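Local coordinates for protein kappa-carrageenase (Zobellia galactanivorans, PDB 5OCR) that probably hydrolyses the glycosidic linkages of the red-algal polysaccharide kappa-carrageenan, through its family 16 glycoside hydrolase domain, at residues G66-M72 against P272-D278; F102-I106 against S118-Y122. All coordinates share one frame; numbering follows the deposited sequence.

Overall arrangement
Both contacts belong to the beta-jellyroll of the family 16 glycoside hydrolase domain, their centres about 14 Å apart. Contact 1 pairs strand 67-74 with strand 273-285, bringing together parts of the chain 200 residues apart, and contact 2 is nested inside the loop so closed. In contact 2, strand 100-107 faces strand 115-122 across the hydrophobic interior. Strand 100-107 also pairs antiparallel with strand 273-285, and there the two contacts meet: the NZ of Lys-105 forms a salt bridge to the OD2 of Asp-278, 2.8 Å away. One contact thus builds a sheet of the jellyroll, while the other fills the space between layers.

Contact 1: G66-M72 against P272-D278; sequences GIAELTM and PTSMYVD. With MG (magnesium ion), chain F.
An antiparallel strand pair in the jellyroll, 67-72 against 273-277, runs into a magnesium site at one end. There Gly-66 O, at 2.2 Å from the magnesium ion, Asp-278 O and Asp-278 OD1 all bind it, with a water and Glu-30 O completing the set. Asp-278 OD2 makes a salt bridge with Lys-105. Beyond the site, the hydrogen-bonded pairs Ala-68/Val-277 and Leu-70/Met-275 alternate with the non-hydrogen-bonded Glu-69/Tyr-276 and Thr-71/Ser-274, and Met-72 N donates to Thr-273 O.

On the face carrying Glu-69, Thr-71, Ser-274 and Tyr-276, Ser-274 OG, in the conformer modelled, donates to Glu-69 OE2 at 2.6 Å, the carboxylate oxygen accepting through its anti lone pair, away from OE1. With CG anti to the backbone N (chi1 177°) and the chain extended, Glu-69 lies alongside Tyr-276, its carboxylate turned 38° from the ring and CD 3.6 Å from Tyr-276 CE1. An alanine here is likely to leave Ser-274 OG without this acceptor and bare the flank of the Tyr-276 ring. Ile-67 CG2 meets that ring at its edge, 3.8 Å from Tyr-276 CD1.

The other face is mostly apolar: in one of two conformers, Leu-70 CD1 lies 3.8 Å from Val-277 CG2; Leu-70 also rests on Phe-91 and Val-277 on Leu-237. Thus this antiparallel pair of the family 16 jellyroll packs on strands 86-97 and 233-241 and binds magnesium at its end.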
ATOM      1  N   GLY A  66     -16.486  11.207   8.299  1.00 23.76           N
ATOM      2  CA  GLY A  66     -16.336  10.884   6.900  1.00 23.03           C
ATOM      3  C   GLY A  66     -14.933  10.458   6.582  1.00 22.53           C
ATOM      4  O   GLY A  66     -14.683  10.140   5.404  1.00 23.61           O
ATOM      5  N   ILE A  67     -14.051  10.389   7.594  1.00 20.52           N
ATOM      6  CA  ILE A  67     -12.584  10.140   7.286  1.00 20.44           C
ATOM      7  C   ILE A  67     -12.032   9.009   8.155  1.00 19.97           C
ATOM      8  O   ILE A  67     -12.186   9.007   9.377  1.00 21.72           O
ATOM      9  CB  ILE A  67     -11.767  11.425   7.608  1.00 21.40           C
ATOM     10  CG1 ILE A  67     -12.306  12.639   6.778  1.00 22.27           C
ATOM     11  CG2 ILE A  67     -10.204  11.253   7.354  1.00 20.69           C
ATOM     12  CD1 ILE A  67     -12.002  12.663   5.278  1.00 25.11           C
ATOM     13  N   ALA A  68     -11.446   8.000   7.505  1.00 19.80           N
ATOM     14  CA  ALA A  68     -10.810   6.927   8.273  1.00 19.06           C
ATOM     15  C   ALA A  68      -9.441   7.343   8.604  1.00 19.45           C
ATOM     16  O   ALA A  68      -8.742   7.878   7.744  1.00 20.10           O
ATOM     17  CB  ALA A  68     -10.759   5.680   7.435  1.00 18.83           C
ATOM     18  N   GLU A  69      -9.010   6.948   9.815  1.00 19.29           N
ATOM     19  CA  GLU A  69      -7.661   7.300  10.324  1.00 20.83           C
ATOM     20  C   GLU A  69      -6.899   6.007  10.645  1.00 20.90           C
ATOM     21  O   GLU A  69      -7.450   5.185  11.405  1.00 21.20           O
ATOM     22  CB  GLU A  69      -7.814   8.194  11.589  1.00 22.26           C
ATOM     23  CG  GLU A  69      -6.451   8.536  12.222  1.00 23.74           C
ATOM     24  CD  GLU A  69      -6.480   9.531  13.371  1.00 30.98           C
ATOM     25  OE1 GLU A  69      -7.571   9.913  13.784  1.00 35.03           O
ATOM     26  OE2 GLU A  69      -5.383   9.971  13.836  1.00 32.80           O
ATOM     27  N   LEU A  70      -5.723   5.757  10.065  1.00 20.15           N
ATOM     28  CA  LEU A  70      -4.974   4.558  10.342  0.50 19.88           C
ATOM     29  C   LEU A  70      -3.683   5.047  11.032  1.00 19.85           C
ATOM     30  O   LEU A  70      -3.014   5.934  10.530  1.00 19.81           O
ATOM     31  CB  LEU A  70      -4.674   3.801   9.016  0.50 19.20           C
ATOM     32  CG  LEU A  70      -5.915   3.298   8.269  0.50 18.77           C
ATOM     33  CD1 LEU A  70      -6.576   4.376   7.423  0.50 18.65           C
ATOM     34  CD2 LEU A  70      -5.524   2.159   7.320  0.50 18.95           C
ATOM     35  N   THR A  71      -3.351   4.456  12.177  1.00 19.50           N
ATOM     36  CA  THR A  71      -2.329   5.034  13.052  1.00 21.49           C
ATOM     37  C   THR A  71      -1.205   4.050  13.359  1.00 21.09           C
ATOM     38  O   THR A  71      -1.493   2.848  13.670  1.00 22.01           O
ATOM     39  CB  THR A  71      -3.010   5.481  14.394  1.00 21.97           C
ATOM     40  OG1 THR A  71      -4.047   6.421  14.067  1.00 22.80           O
ATOM     41  CG2 THR A  71      -2.036   6.211  15.341  1.00 21.87           C
ATOM     42  N   MET A  72       0.023   4.530  13.300  1.00 20.74           N
ATOM     43  CA  MET A  72       1.219   3.777  13.771  1.00 20.31           C
ATOM     44  C   MET A  72       1.466   4.135  15.234  1.00 20.51           C
ATOM     45  O   MET A  72       1.596   5.306  15.552  1.00 20.80           O
ATOM     46  CB  MET A  72       2.429   4.208  12.922  1.00 20.65           C
ATOM     47  CG  MET A  72       3.725   3.441  13.292  1.00 21.18           C
ATOM     48  SD  MET A  72       3.631   1.723  12.822  1.00 21.22           S
ATOM     49  CE  MET A  72       3.536   1.876  10.987  1.00 21.39           C
ATOM     50  N   PRO A 272       2.357   8.798  18.253  1.00 28.02           N
ATOM     51  CA  PRO A 272       1.693   8.149  17.098  1.00 24.90           C
ATOM     52  C   PRO A 272       1.598   9.100  15.897  1.00 25.42           C
ATOM     53  O   PRO A 272       1.626  10.366  16.073  1.00 25.13           O
ATOM     54  CB  PRO A 272       0.308   7.797  17.641  1.00 26.94           C
ATOM     55  CG  PRO A 272       0.076   8.816  18.781  1.00 27.43           C
ATOM     56  CD  PRO A 272       1.437   8.919  19.411  1.00 28.82           C
ATOM     57  N   THR A 273       1.476   8.519  14.696  1.00 22.38           N
ATOM     58  CA  THR A 273       1.244   9.370  13.540  1.00 22.26           C
ATOM     59  C   THR A 273       0.213   8.637  12.685  1.00 22.02           C
ATOM     60  O   THR A 273       0.062   7.376  12.825  1.00 20.80           O
ATOM     61  CB  THR A 273       2.572   9.603  12.779  1.00 22.00           C
ATOM     62  OG1 THR A 273       2.332  10.635  11.790  1.00 22.28           O
ATOM     63  CG2 THR A 273       3.116   8.333  12.033  1.00 21.85           C
ATOM     64  N   SER A 274      -0.535   9.383  11.841  1.00 21.28           N
ATOM     65  CA  SER A 274      -1.678   8.783  11.186  1.00 21.59           C
ATOM     66  C   SER A 274      -1.711   9.164   9.725  1.00 21.03           C
ATOM     67  O   SER A 274      -1.270  10.249   9.372  1.00 23.37           O
ATOM     68  CB  SER A 274      -2.945   9.321  11.805  1.00 22.61           C
ATOM     69  OG  SER A 274      -3.042   8.949  13.188  0.50 24.04           O
ATOM     70  N   MET A 275      -2.156   8.209   8.880  1.00 20.19           N
ATOM     71  CA  MET A 275      -2.703   8.538   7.529  1.00 19.28           C
ATOM     72  C   MET A 275      -4.217   8.647   7.585  1.00 19.69           C
ATOM     73  O   MET A 275      -4.851   8.092   8.479  1.00 19.52           O
ATOM     74  CB  MET A 275      -2.288   7.506   6.423  1.00 18.72           C
ATOM     75  CG  MET A 275      -2.849   6.106   6.743  1.00 18.90           C
ATOM     76  SD  MET A 275      -2.301   4.874   5.552  1.00 19.35           S
ATOM     77  CE  MET A 275      -3.271   5.288   4.113  1.00 20.06           C
ATOM     78  N   TYR A 276      -4.804   9.301   6.587  1.00 17.68           N
ATOM     79  CA  TYR A 276      -6.264   9.510   6.565  1.00 18.80           C
ATOM     80  C   TYR A 276      -6.804   9.141   5.201  1.00 18.77           C
ATOM     81  O   TYR A 276      -6.186   9.470   4.128  1.00 19.73           O
ATOM     82  CB  TYR A 276      -6.561  11.028   6.788  1.00 19.13           C
ATOM     83  CG  TYR A 276      -6.056  11.447   8.127  1.00 21.34           C
ATOM     84  CD1 TYR A 276      -6.891  11.305   9.253  1.00 22.95           C
ATOM     85  CD2 TYR A 276      -4.765  11.976   8.291  1.00 22.16           C
ATOM     86  CE1 TYR A 276      -6.402  11.690  10.538  1.00 25.02           C
ATOM     87  CE2 TYR A 276      -4.275  12.337   9.578  1.00 26.12           C
ATOM     88  CZ  TYR A 276      -5.117  12.179  10.661  1.00 26.78           C
ATOM     89  OH  TYR A 276      -4.665  12.586  11.883  1.00 31.35           O
ATOM     90  N   VAL A 277      -7.965   8.511   5.176  1.00 18.37           N
ATOM     91  CA  VAL A 277      -8.549   8.118   3.914  1.00 18.45           C
ATOM     92  C   VAL A 277     -10.014   8.630   3.882  1.00 18.58           C
ATOM     93  O   VAL A 277     -10.836   8.244   4.757  1.00 18.53           O
ATOM     94  CB  VAL A 277      -8.555   6.579   3.791  1.00 18.01           C
ATOM     95  CG1 VAL A 277      -9.116   6.183   2.423  1.00 18.61           C
ATOM     96  CG2 VAL A 277      -7.158   5.930   3.988  1.00 19.13           C
ATOM     97  N   ASP A 278     -10.357   9.416   2.858  1.00 17.99           N
ATOM     98  CA  ASP A 278     -11.713   9.896   2.709  1.00 19.27           C
ATOM     99  C   ASP A 278     -12.560   8.858   2.032  1.00 18.16           C
ATOM    100  O   ASP A 278     -13.726   8.689   2.409  1.00 19.56           O
ATOM    101  CB  ASP A 278     -11.652  11.234   1.906  1.00 20.50           C
ATOM    102  CG  ASP A 278     -13.019  12.005   1.863  1.00 24.44           C
ATOM    103  OD1 ASP A 278     -13.911  11.728   2.653  1.00 24.34           O
ATOM    104  OD2 ASP A 278     -13.182  12.805   0.941  1.00 29.25           O
TER
HETATM  105 MG    MG F 402     -15.515   9.947   3.364  1.00 17.94          MG
HETATM  106  O   HOH W   1     -17.600  11.126   3.599  1.00 30.53           O

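Contact 2: F102-I106 against S118-Y122; sequences FEAKI and SFWLY
The methyl of Ala-104 sits over the centre of the Phe-119 ring, its CB 3.6 Å from the ring centroid and only 13° off the normal, a CH-pi contact. The same ring reaches the backbone of the opposing strand: its CE2 lies 3.4 Å from Ala-104 N, and Glu-103 N sits at the ring edge, in its plane, 3.6 Å from CZ. The CG of Phe-119 is anti to the backbone N (chi1 174°), and the ring extends across toward strand 102-106.

Neighbouring side chains close in along the two strands. Ile-106 brings its CD1 to the foot of the phenylalanine, 3.7 Å from Phe-119 CB, while Phe-102 CB approaches the far end of the ring, 3.9 Å from Phe-119 CZ. A second CH-pi contact follows: Leu-121 lays CD1 over one face of the Phe-102 ring, 3.8 Å from its centroid. Its other methyl, CD2, meets the same ring at Phe-102 CD1, 3.8 Å away.

The two strands run antiparallel, at 159°, but their axes come no nearer than 8.5 Å, so this is packing between layers and not edge-to-edge pairing. Farther out, Phe-119 also rests on Val-235 and Leu-237 of strand 233-241, Val-141 of strand 134-144 and Val-280 of strand 273-285. Backbone hydrogen bonds tie Phe-102 to Cys-205 and Ala-104 to Tyr-203 on one side of strand 102-106, and Glu-103 to Arg-281 on the other. Glu-103 points away from the interface, and its OE2 and OE1 are hydrogen-bonded to Tyr-279 OH and Thr-12 OG1.

At this point the two layers meet through dispersion and ring-face contacts, with no hydrogen bond between the two segments, and the fit depends on shape, with a small alanine opposite a broad phenylalanine ring.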
ATOM      1  N   PHE A 102      -9.264   1.053  -9.369  1.00 17.27           N
ATOM      2  CA  PHE A 102      -9.148   1.162  -7.900  1.00 16.33           C
ATOM      3  C   PHE A 102      -8.732   2.573  -7.512  1.00 16.63           C
ATOM      4  O   PHE A 102      -7.686   3.053  -8.062  1.00 16.89           O
ATOM      5  CB  PHE A 102      -8.103   0.163  -7.391  1.00 16.49           C
ATOM      6  CG  PHE A 102      -8.321  -1.232  -7.951  1.00 16.00           C
ATOM      7  CD1 PHE A 102      -9.036  -2.167  -7.200  1.00 15.97           C
ATOM      8  CD2 PHE A 102      -7.901  -1.611  -9.231  1.00 16.50           C
ATOM      9  CE1 PHE A 102      -9.378  -3.400  -7.749  1.00 16.43           C
ATOM     10  CE2 PHE A 102      -8.151  -2.883  -9.759  1.00 16.49           C
ATOM     11  CZ  PHE A 102      -8.906  -3.795  -8.993  1.00 16.02           C
ATOM     12  N   GLU A 103      -9.459   3.236  -6.615  1.00 15.78           N
ATOM     13  CA  GLU A 103      -9.117   4.627  -6.313  1.00 16.27           C
ATOM     14  C   GLU A 103      -9.295   4.902  -4.851  1.00 17.04           C
ATOM     15  O   GLU A 103     -10.277   4.349  -4.259  1.00 17.23           O
ATOM     16  CB  GLU A 103     -10.164   5.475  -7.121  1.00 16.88           C
ATOM     17  CG  GLU A 103      -9.815   6.999  -7.058  1.00 17.57           C
ATOM     18  CD  GLU A 103     -10.788   7.850  -7.909  1.00 19.88           C
ATOM     19  OE1 GLU A 103     -10.598   7.840  -9.147  1.00 20.58           O
ATOM     20  OE2 GLU A 103     -11.704   8.480  -7.323  1.00 21.97           O
ATOM     21  N   ALA A 104      -8.407   5.702  -4.260  1.00 16.53           N
ATOM     22  CA  ALA A 104      -8.556   6.137  -2.892  1.00 16.86           C
ATOM     23  C   ALA A 104      -8.122   7.547  -2.766  1.00 17.29           C
ATOM     24  O   ALA A 104      -7.245   8.032  -3.509  1.00 18.18           O
ATOM     25  CB  ALA A 104      -7.705   5.171  -2.005  1.00 16.85           C
ATOM     26  N   LYS A 105      -8.819   8.248  -1.891  1.00 17.03           N
ATOM     27  CA  LYS A 105      -8.438   9.659  -1.580  1.00 16.90           C
ATOM     28  C   LYS A 105      -7.762   9.688  -0.206  1.00 16.91           C
ATOM     29  O   LYS A 105      -8.353   9.291   0.849  1.00 17.34           O
ATOM     30  CB  LYS A 105      -9.701  10.575  -1.695  1.00 18.47           C
ATOM     31  CG  LYS A 105      -9.474  12.064  -1.216  1.00 19.42           C
ATOM     32  CD  LYS A 105     -10.817  12.754  -1.473  1.00 22.07           C
ATOM     33  CE  LYS A 105     -10.824  14.113  -0.853  1.00 25.88           C
ATOM     34  NZ  LYS A 105     -12.254  14.504  -1.037  1.00 29.38           N
ATOM     35  N   ILE A 106      -6.489  10.049  -0.231  1.00 16.04           N
ATOM     36  CA  ILE A 106      -5.604   9.811   0.928  1.00 16.83           C
ATOM     37  C   ILE A 106      -4.791  11.030   1.294  1.00 18.12           C
ATOM     38  O   ILE A 106      -4.254  11.754   0.376  1.00 18.60           O
ATOM     39  CB  ILE A 106      -4.612   8.635   0.582  1.00 17.20           C
ATOM     40  CG1 ILE A 106      -5.357   7.279   0.369  1.00 17.13           C
ATOM     41  CG2 ILE A 106      -3.472   8.544   1.701  1.00 16.34           C
ATOM     42  CD1 ILE A 106      -4.459   6.247  -0.352  1.00 17.34           C
ATOM     43  N   SER A 118      -0.004   3.749   2.222  1.00 17.70           N
ATOM     44  CA  SER A 118       0.009   2.941   0.991  0.50 18.47           C
ATOM     45  C   SER A 118      -1.394   2.525   0.607  1.00 17.76           C
ATOM     46  O   SER A 118      -2.299   2.344   1.484  1.00 18.54           O
ATOM     47  CB  SER A 118       0.931   1.713   1.121  0.50 18.59           C
ATOM     48  OG  SER A 118       0.374   0.732   1.983  0.50 19.44           O
ATOM     49  N   PHE A 119      -1.630   2.474  -0.718  1.00 16.81           N
ATOM     50  CA  PHE A 119      -2.879   1.866  -1.242  1.00 16.17           C
ATOM     51  C   PHE A 119      -2.374   0.806  -2.223  1.00 15.81           C
ATOM     52  O   PHE A 119      -1.567   1.114  -3.124  1.00 16.38           O
ATOM     53  CB  PHE A 119      -3.632   2.990  -1.997  1.00 16.32           C
ATOM     54  CG  PHE A 119      -4.868   2.536  -2.727  1.00 16.45           C
ATOM     55  CD1 PHE A 119      -5.765   1.528  -2.174  1.00 16.90           C
ATOM     56  CD2 PHE A 119      -5.298   3.246  -3.884  1.00 16.39           C
ATOM     57  CE1 PHE A 119      -6.942   1.226  -2.875  1.00 16.50           C
ATOM     58  CE2 PHE A 119      -6.482   2.920  -4.535  1.00 16.60           C
ATOM     59  CZ  PHE A 119      -7.314   1.897  -4.035  1.00 16.96           C
ATOM     60  N   TRP A 120      -2.830  -0.445  -2.087  1.00 16.04           N
ATOM     61  CA  TRP A 120      -2.165  -1.496  -2.863  1.00 15.82           C
ATOM     62  C   TRP A 120      -3.041  -2.718  -2.939  1.00 15.74           C
ATOM     63  O   TRP A 120      -4.001  -2.857  -2.155  1.00 15.86           O
ATOM     64  CB  TRP A 120      -0.766  -1.813  -2.270  1.00 16.09           C
ATOM     65  CG  TRP A 120      -0.729  -2.199  -0.810  1.00 17.28           C
ATOM     66  CD1 TRP A 120      -1.110  -1.417   0.322  1.00 17.56           C
ATOM     67  CD2 TRP A 120      -0.272  -3.476  -0.273  1.00 17.95           C
ATOM     68  NE1 TRP A 120      -0.884  -2.121   1.462  1.00 19.10           N
ATOM     69  CE2 TRP A 120      -0.424  -3.396   1.169  1.00 18.38           C
ATOM     70  CE3 TRP A 120       0.275  -4.630  -0.841  1.00 18.25           C
ATOM     71  CZ2 TRP A 120       0.006  -4.447   2.030  1.00 18.80           C
ATOM     72  CZ3 TRP A 120       0.611  -5.737   0.019  1.00 18.85           C
ATOM     73  CH2 TRP A 120       0.512  -5.643   1.416  1.00 18.52           C
ATOM     74  N   LEU A 121      -2.756  -3.565  -3.917  1.00 16.30           N
ATOM     75  CA  LEU A 121      -3.599  -4.768  -4.210  1.00 16.96           C
ATOM     76  C   LEU A 121      -2.633  -5.933  -4.090  1.00 17.83           C
ATOM     77  O   LEU A 121      -1.535  -5.860  -4.607  1.00 17.35           O
ATOM     78  CB  LEU A 121      -4.206  -4.718  -5.645  1.00 17.73           C
ATOM     79  CG  LEU A 121      -4.632  -3.275  -6.082  1.00 18.59           C
ATOM     80  CD1 LEU A 121      -5.016  -3.240  -7.563  1.00 19.25           C
ATOM     81  CD2 LEU A 121      -5.811  -2.804  -5.221  1.00 17.85           C
ATOM     82  N   TYR A 122      -2.994  -7.060  -3.415  1.00 17.42           N
ATOM     83  CA  TYR A 122      -2.031  -8.141  -3.357  1.00 18.77           C
ATOM     84  C   TYR A 122      -2.775  -9.469  -3.240  1.00 19.67           C
ATOM     85  O   TYR A 122      -3.908  -9.520  -2.744  1.00 20.23           O
ATOM     86  CB  TYR A 122      -0.996  -8.014  -2.232  1.00 19.99           C
ATOM     87  CG  TYR A 122      -1.476  -8.335  -0.842  1.00 20.94           C
ATOM     88  CD1 TYR A 122      -2.374  -7.484  -0.175  1.00 21.79           C
ATOM     89  CD2 TYR A 122      -0.997  -9.444  -0.199  1.00 22.90           C
ATOM     90  CE1 TYR A 122      -2.801  -7.752   1.131  1.00 23.14           C
ATOM     91  CE2 TYR A 122      -1.381  -9.720   1.096  1.00 24.44           C
ATOM     92  CZ  TYR A 122      -2.300  -8.889   1.749  1.00 24.23           C
ATOM     93  OH  TYR A 122      -2.673  -9.252   3.022  1.00 25.09           O
TER